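Local structure of D-3-phosphoglycerate dehydrogenase (Sulfolobus tokodaii, 2EKL) at residues Ala117-Thr122 with Lys133-Leu138; Asn225-Asn230 with Lys250-Ala255. The protein probably catalyses the NAD-dependent oxidation of D-3-phosphoglycerate, an early step of serine biosynthesis, as a member of the D-isomer specific 2-hydroxyacid dehydrogenase family. All blocks are in the same frame, centred on the assembly; numbering follows the deposited sequence.

In the fold
Both contacts lie in the NAD-binding region of the chain, with centres about 14 Å apart. Contact 2 is core: it pairs two neighbouring strands of the seven-stranded parallel sheet, and most of its residues are buried. Contact 1 is only partly buried. It sets a helix end and the start of the next helix against an irregular loop, its centre about 27 Å from the centre of the chain, and the second subunit packs on it. Regular backbone bonds and apolar side chains dominate contact 2. Contact 1 has one good backbone bond, a water bridge and lysine packing. The two meet at Tyr252, which touches Lys119 and Leu138, and at Ile227, which touches Ala117.

Contact 1. Residues Ala117-Thr122 with Lys133-Leu138; sequences ARKMYT and KKIEGL
Leu138 N gives a hydrogen bond of 2.8 Å to Ala117 O, near a helix end. Lys119 leaves this helix in a Schellman motif. Packing is tight here. Gly137 CA lies 3.2 Å from Ala117 O in a CA-H...O contact, and a beta carbon there would clash with Ala117 O and Arg118 CA. Bends at chi2 (-70°) and chi3 (-78°) lay Arg118 CD 3.5 Å from Leu138 O and bring NH1 to a water. In plane at the guanidinium edge, this water accepts from NH1 and donates to Leu138 O. NH1 also bonds Ser104 O of the second subunit, and NH2 bonds Ile284 O there.

Toward solvent the grip weakens. Partly exposed Lys119 makes only a weak hydrogen bond, NZ to Glu136 O at 3.5 Å. Its aliphatic chain still packs closely, crossing Ile135 at about a right angle with Lys119 CD 3.5 Å from Ile135 CG1. Exposed Glu136 points its beta carbon away and packs on Lys289 of the second subunit.

The contact sits where helix 102-118 gives way to helix 120-128. The loop 133-138 returns beside this junction and leads toward strand 144-148, while Lys119 and Leu138 pack on Tyr252 of strand 251-256.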
loop_
_atom_site.group_PDB
_atom_site.type_symbol
_atom_site.label_atom_id
_atom_site.label_comp_id
_atom_site.label_asym_id
_atom_site.label_seq_id
_atom_site.Cartn_x
_atom_site.Cartn_y
_atom_site.Cartn_z
ATOM N N ALA A 117 8.339 -2.422 2.062
ATOM C CA ALA A 117 9.318 -1.358 2.215
ATOM C C ALA A 117 9.249 -0.693 3.585
ATOM O O ALA A 117 10.271 -0.273 4.129
ATOM C CB ALA A 117 9.109 -0.307 1.123
ATOM N N ARG A 118 8.054 -0.629 4.160
ATOM C CA ARG A 118 7.880 0.062 5.430
ATOM C C ARG A 118 7.570 -0.799 6.645
ATOM O O ARG A 118 7.253 -0.265 7.710
ATOM C CB ARG A 118 6.791 1.124 5.255
ATOM C CG ARG A 118 7.149 2.141 4.181
ATOM C CD ARG A 118 8.300 3.023 4.653
ATOM N NE ARG A 118 7.835 4.051 5.585
ATOM C CZ ARG A 118 7.258 5.191 5.212
ATOM N NH1 ARG A 118 7.074 5.458 3.921
ATOM N NH2 ARG A 118 6.864 6.066 6.131
ATOM N N LYS A 119 7.670 -2.115 6.488
ATOM C CA LYS A 119 7.392 -3.043 7.584
ATOM C C LYS A 119 6.065 -2.691 8.231
ATOM O O LYS A 119 5.949 -2.638 9.456
ATOM C CB LYS A 119 8.515 -2.976 8.624
ATOM C CG LYS A 119 9.873 -3.289 8.031
ATOM C CD LYS A 119 10.993 -3.103 9.035
ATOM C CE LYS A 119 12.342 -3.325 8.377
ATOM N NZ LYS A 119 13.468 -3.081 9.322
ATOM N N MET A 120 5.057 -2.448 7.402
ATOM C CA MET A 120 3.746 -2.083 7.918
ATOM C C MET A 120 3.118 -3.157 8.797
ATOM O O MET A 120 2.471 -2.841 9.791
ATOM C CB MET A 120 2.801 -1.732 6.763
ATOM C CG MET A 120 3.147 -0.414 6.092
ATOM S SD MET A 120 2.001 0.053 4.778
ATOM C CE MET A 120 0.597 0.548 5.717
ATOM N N TYR A 121 3.302 -4.423 8.436
ATOM C CA TYR A 121 2.718 -5.501 9.224
ATOM C C TYR A 121 3.241 -5.471 10.653
ATOM O O TYR A 121 2.474 -5.546 11.609
ATOM C CB TYR A 121 3.035 -6.862 8.608
ATOM C CG TYR A 121 2.477 -8.005 9.424
ATOM C CD1 TYR A 121 1.102 -8.152 9.600
ATOM C CD2 TYR A 121 3.324 -8.916 10.051
ATOM C CE1 TYR A 121 0.582 -9.185 10.386
ATOM C CE2 TYR A 121 2.815 -9.951 10.837
ATOM C CZ TYR A 121 1.449 -10.078 10.998
ATOM O OH TYR A 121 0.949 -11.108 11.763
ATOM N N THR A 122 4.556 -5.370 10.787
ATOM C CA THR A 122 5.183 -5.341 12.098
ATOM C C THR A 122 4.629 -4.183 12.925
ATOM O O THR A 122 4.299 -4.348 14.102
ATOM C CB THR A 122 6.709 -5.199 11.968
ATOM O OG1 THR A 122 7.225 -6.294 11.198
ATOM C CG2 THR A 122 7.365 -5.195 13.345
ATOM N N LYS A 133 5.652 1.614 19.153
ATOM C CA LYS A 133 7.077 1.765 18.909
ATOM C C LYS A 133 7.295 1.975 17.417
ATOM O O LYS A 133 6.786 1.212 16.598
ATOM C CB LYS A 133 7.815 0.508 19.362
ATOM C CG LYS A 133 9.296 0.501 19.031
ATOM C CD LYS A 133 9.997 -0.671 19.696
ATOM C CE LYS A 133 9.426 -2.003 19.248
ATOM N NZ LYS A 133 10.053 -3.137 19.987
ATOM N N LYS A 134 8.048 3.012 17.069
ATOM C CA LYS A 134 8.328 3.313 15.668
ATOM C C LYS A 134 9.273 2.287 15.043
ATOM O O LYS A 134 10.143 1.737 15.716
ATOM C CB LYS A 134 8.936 4.709 15.543
ATOM C CG LYS A 134 8.012 5.841 15.977
ATOM C CD LYS A 134 8.688 7.194 15.793
ATOM C CE LYS A 134 7.762 8.342 16.171
ATOM N NZ LYS A 134 8.451 9.660 16.073
ATOM N N ILE A 135 9.090 2.041 13.751
ATOM C CA ILE A 135 9.912 1.093 13.002
ATOM C C ILE A 135 10.353 1.786 11.713
ATOM O O ILE A 135 9.541 2.418 11.042
ATOM C CB ILE A 135 9.104 -0.183 12.656
ATOM C CG1 ILE A 135 9.921 -1.099 11.743
ATOM C CG2 ILE A 135 7.792 0.195 12.008
ATOM C CD1 ILE A 135 11.179 -1.640 12.390
ATOM N N GLU A 136 11.631 1.666 11.371
ATOM C CA GLU A 136 12.154 2.322 10.176
ATOM C C GLU A 136 12.215 1.427 8.942
ATOM O O GLU A 136 12.641 0.275 9.015
ATOM C CB GLU A 136 13.547 2.890 10.460
ATOM C CG GLU A 136 14.135 3.692 9.310
ATOM C CD GLU A 136 15.561 4.135 9.577
ATOM O OE1 GLU A 136 15.761 5.006 10.446
ATOM O OE2 GLU A 136 16.478 3.604 8.920
ATOM N N GLY A 137 11.788 1.977 7.808
ATOM C CA GLY A 137 11.809 1.243 6.554
ATOM C C GLY A 137 12.564 1.987 5.460
ATOM O O GLY A 137 13.514 2.733 5.731
ATOM N N LEU A 138 12.131 1.790 4.219
ATOM C CA LEU A 138 12.763 2.417 3.061
ATOM C C LEU A 138 11.799 3.268 2.240
ATOM O O LEU A 138 10.633 2.909 2.067
ATOM C CB LEU A 138 13.357 1.338 2.151
ATOM C CG LEU A 138 14.448 0.443 2.747
ATOM C CD1 LEU A 138 14.848 -0.621 1.735
ATOM C CD2 LEU A 138 15.651 1.293 3.132
HETATM O O HOH W 1 7.982 3.905 1.576
#

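Contact 2. Residues Asn225-Asn230 with Lys250-Ala255; sequences NVIIVN and KVYAYA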
loop_
_atom_site.group_PDB
_atom_site.type_symbol
_atom_site.label_atom_id
_atom_site.label_comp_id
_atom_site.label_asym_id
_atom_site.label_seq_id
_atom_site.Cartn_x
_atom_site.Cartn_y
_atom_site.Cartn_z
ATOM N N ASN A 225 19.877 -5.285 -0.969
ATOM C CA ASN A 225 18.689 -4.708 -0.339
ATOM C C ASN A 225 17.492 -4.577 -1.266
ATOM O O ASN A 225 16.618 -3.739 -1.047
ATOM C CB ASN A 225 19.015 -3.341 0.261
ATOM C CG ASN A 225 19.891 -3.446 1.478
ATOM O OD1 ASN A 225 21.022 -2.958 1.491
ATOM N ND2 ASN A 225 19.376 -4.099 2.515
ATOM N N VAL A 226 17.447 -5.416 -2.294
ATOM C CA VAL A 226 16.344 -5.387 -3.243
ATOM C C VAL A 226 15.050 -5.826 -2.563
ATOM O O VAL A 226 15.068 -6.624 -1.622
ATOM C CB VAL A 226 16.633 -6.325 -4.450
ATOM C CG1 VAL A 226 16.723 -7.778 -3.976
ATOM C CG2 VAL A 226 15.550 -6.179 -5.509
ATOM N N ILE A 227 13.934 -5.269 -3.022
ATOM C CA ILE A 227 12.614 -5.629 -2.518
ATOM C C ILE A 227 11.951 -6.340 -3.690
ATOM O O ILE A 227 11.915 -5.812 -4.806
ATOM C CB ILE A 227 11.768 -4.389 -2.142
ATOM C CG1 ILE A 227 12.354 -3.710 -0.905
ATOM C CG2 ILE A 227 10.320 -4.805 -1.875
ATOM C CD1 ILE A 227 11.675 -2.403 -0.551
ATOM N N ILE A 228 11.456 -7.546 -3.451
ATOM C CA ILE A 228 10.810 -8.316 -4.509
ATOM C C ILE A 228 9.330 -8.505 -4.197
ATOM O O ILE A 228 8.977 -8.968 -3.117
ATOM C CB ILE A 228 11.472 -9.708 -4.658
ATOM C CG1 ILE A 228 12.978 -9.547 -4.882
ATOM C CG2 ILE A 228 10.840 -10.464 -5.816
ATOM C CD1 ILE A 228 13.754 -10.877 -4.894
ATOM N N VAL A 229 8.472 -8.143 -5.148
ATOM C CA VAL A 229 7.027 -8.277 -4.962
ATOM C C VAL A 229 6.502 -9.274 -5.981
ATOM O O VAL A 229 6.905 -9.251 -7.145
ATOM C CB VAL A 229 6.300 -6.922 -5.166
ATOM C CG1 VAL A 229 4.801 -7.082 -4.899
ATOM C CG2 VAL A 229 6.885 -5.872 -4.232
ATOM N N ASN A 230 5.600 -10.148 -5.553
ATOM C CA ASN A 230 5.052 -11.144 -6.462
ATOM C C ASN A 230 3.556 -11.369 -6.268
ATOM O O ASN A 230 3.128 -11.876 -5.235
ATOM C CB ASN A 230 5.796 -12.475 -6.278
ATOM C CG ASN A 230 5.393 -13.528 -7.310
ATOM O OD1 ASN A 230 4.578 -13.273 -8.196
ATOM N ND2 ASN A 230 5.970 -14.718 -7.194
ATOM N N LYS A 250 20.797 -10.357 1.557
ATOM C CA LYS A 250 20.743 -9.585 0.322
ATOM C C LYS A 250 19.358 -9.038 0.013
ATOM O O LYS A 250 19.215 -7.880 -0.378
ATOM C CB LYS A 250 21.221 -10.418 -0.870
ATOM C CG LYS A 250 21.316 -9.592 -2.151
ATOM C CD LYS A 250 21.970 -10.352 -3.288
ATOM C CE LYS A 250 22.162 -9.438 -4.490
ATOM N NZ LYS A 250 22.813 -10.134 -5.632
ATOM N N VAL A 251 18.340 -9.878 0.169
ATOM C CA VAL A 251 16.966 -9.463 -0.103
ATOM C C VAL A 251 16.400 -8.762 1.124
ATOM O O VAL A 251 16.337 -9.346 2.205
ATOM C CB VAL A 251 16.083 -10.686 -0.460
ATOM C CG1 VAL A 251 14.635 -10.254 -0.671
ATOM C CG2 VAL A 251 16.623 -11.362 -1.719
ATOM N N TYR A 252 16.008 -7.502 0.956
ATOM C CA TYR A 252 15.451 -6.723 2.055
ATOM C C TYR A 252 14.099 -7.300 2.454
ATOM O O TYR A 252 13.771 -7.399 3.643
ATOM C CB TYR A 252 15.280 -5.262 1.626
ATOM C CG TYR A 252 14.769 -4.353 2.718
ATOM C CD1 TYR A 252 15.623 -3.877 3.714
ATOM C CD2 TYR A 252 13.428 -3.970 2.759
ATOM C CE1 TYR A 252 15.154 -3.038 4.724
ATOM C CE2 TYR A 252 12.948 -3.132 3.770
ATOM C CZ TYR A 252 13.818 -2.670 4.744
ATOM O OH TYR A 252 13.360 -1.834 5.739
ATOM N N ALA A 253 13.314 -7.685 1.453
ATOM C CA ALA A 253 12.000 -8.247 1.710
ATOM C C ALA A 253 11.390 -8.889 0.476
ATOM O O ALA A 253 11.691 -8.504 -0.659
ATOM C CB ALA A 253 11.059 -7.152 2.239
ATOM N N TYR A 254 10.543 -9.886 0.714
ATOM C CA TYR A 254 9.815 -10.568 -0.346
ATOM C C TYR A 254 8.350 -10.409 0.053
ATOM O O TYR A 254 7.934 -10.878 1.118
ATOM C CB TYR A 254 10.174 -12.059 -0.413
ATOM C CG TYR A 254 9.434 -12.824 -1.499
ATOM C CD1 TYR A 254 9.653 -12.550 -2.853
ATOM C CD2 TYR A 254 8.525 -13.830 -1.173
ATOM C CE1 TYR A 254 8.983 -13.263 -3.852
ATOM C CE2 TYR A 254 7.852 -14.548 -2.163
ATOM C CZ TYR A 254 8.086 -14.259 -3.499
ATOM O OH TYR A 254 7.429 -14.975 -4.473
ATOM N N ALA A 255 7.581 -9.714 -0.778
ATOM C CA ALA A 255 6.160 -9.491 -0.506
ATOM C C ALA A 255 5.377 -10.236 -1.570
ATOM O O ALA A 255 5.531 -9.963 -2.757
ATOM C CB ALA A 255 5.845 -7.998 -0.559
#
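Ile228 packs against the Tyr254 ring at the apolar centre of this parallel strand pair. Strands 226-230 and 251-256 are joined through helix 239-247 as a beta-alpha-beta unit of the Rossmann-type NAD-binding fold. Ile228 CB lies in plane at the ring edge, and Ile228 CG2 is 3.8 Å from Tyr254 CD1. On the same sheet face, Ile228 CD1 meets Val251 CG2. Leu242 of the connecting helix also touches Tyr254. Ile227, Val229, Ala253 and Ala255 point to the other face, where helix 102-118 packs.

Strand segments 226-230 and 253-255 run parallel, 14° apart. Ile228 makes two bonds to the same strand: its N bonds Ala253 O at 3.0 Å, and its O accepts from Ala255 N at 2.8 Å. Ile227 and Val229 turn their backbone bonds the other way, to Ile200 of strand 199-202 among others. Asn230 N bonds Ala255 O. The chain turns a corner at Tyr252, whose N reaches Val226 O over 2.9 Å in a more bent bond. Tyr252 runs alongside Ile227, with CD2 3.8 Å from Ile227 CG1. Asn225 ND2 lies at the Tyr252 ring edge, near its plane. Beyond it, Asn225 N bonds Lys250 O at 2.7 Å.

The other polar edge is at Asn230, whose side chain is about 7 Å from bound NAD. With CG anti to the backbone N (chi1 -173°), the Asn230 side chain runs beside Tyr254. The amide plane stands 69° from the tyrosine ring, and Asn230 ND2 donates to Tyr254 OH at 3.1 Å. A phenylalanine in place of Tyr254 lacks the hydroxyl and would probably leave Asn230 ND2 with one acceptor fewer. The same amide bonds Arg233 O through ND2 and Ser232 OG through OD1.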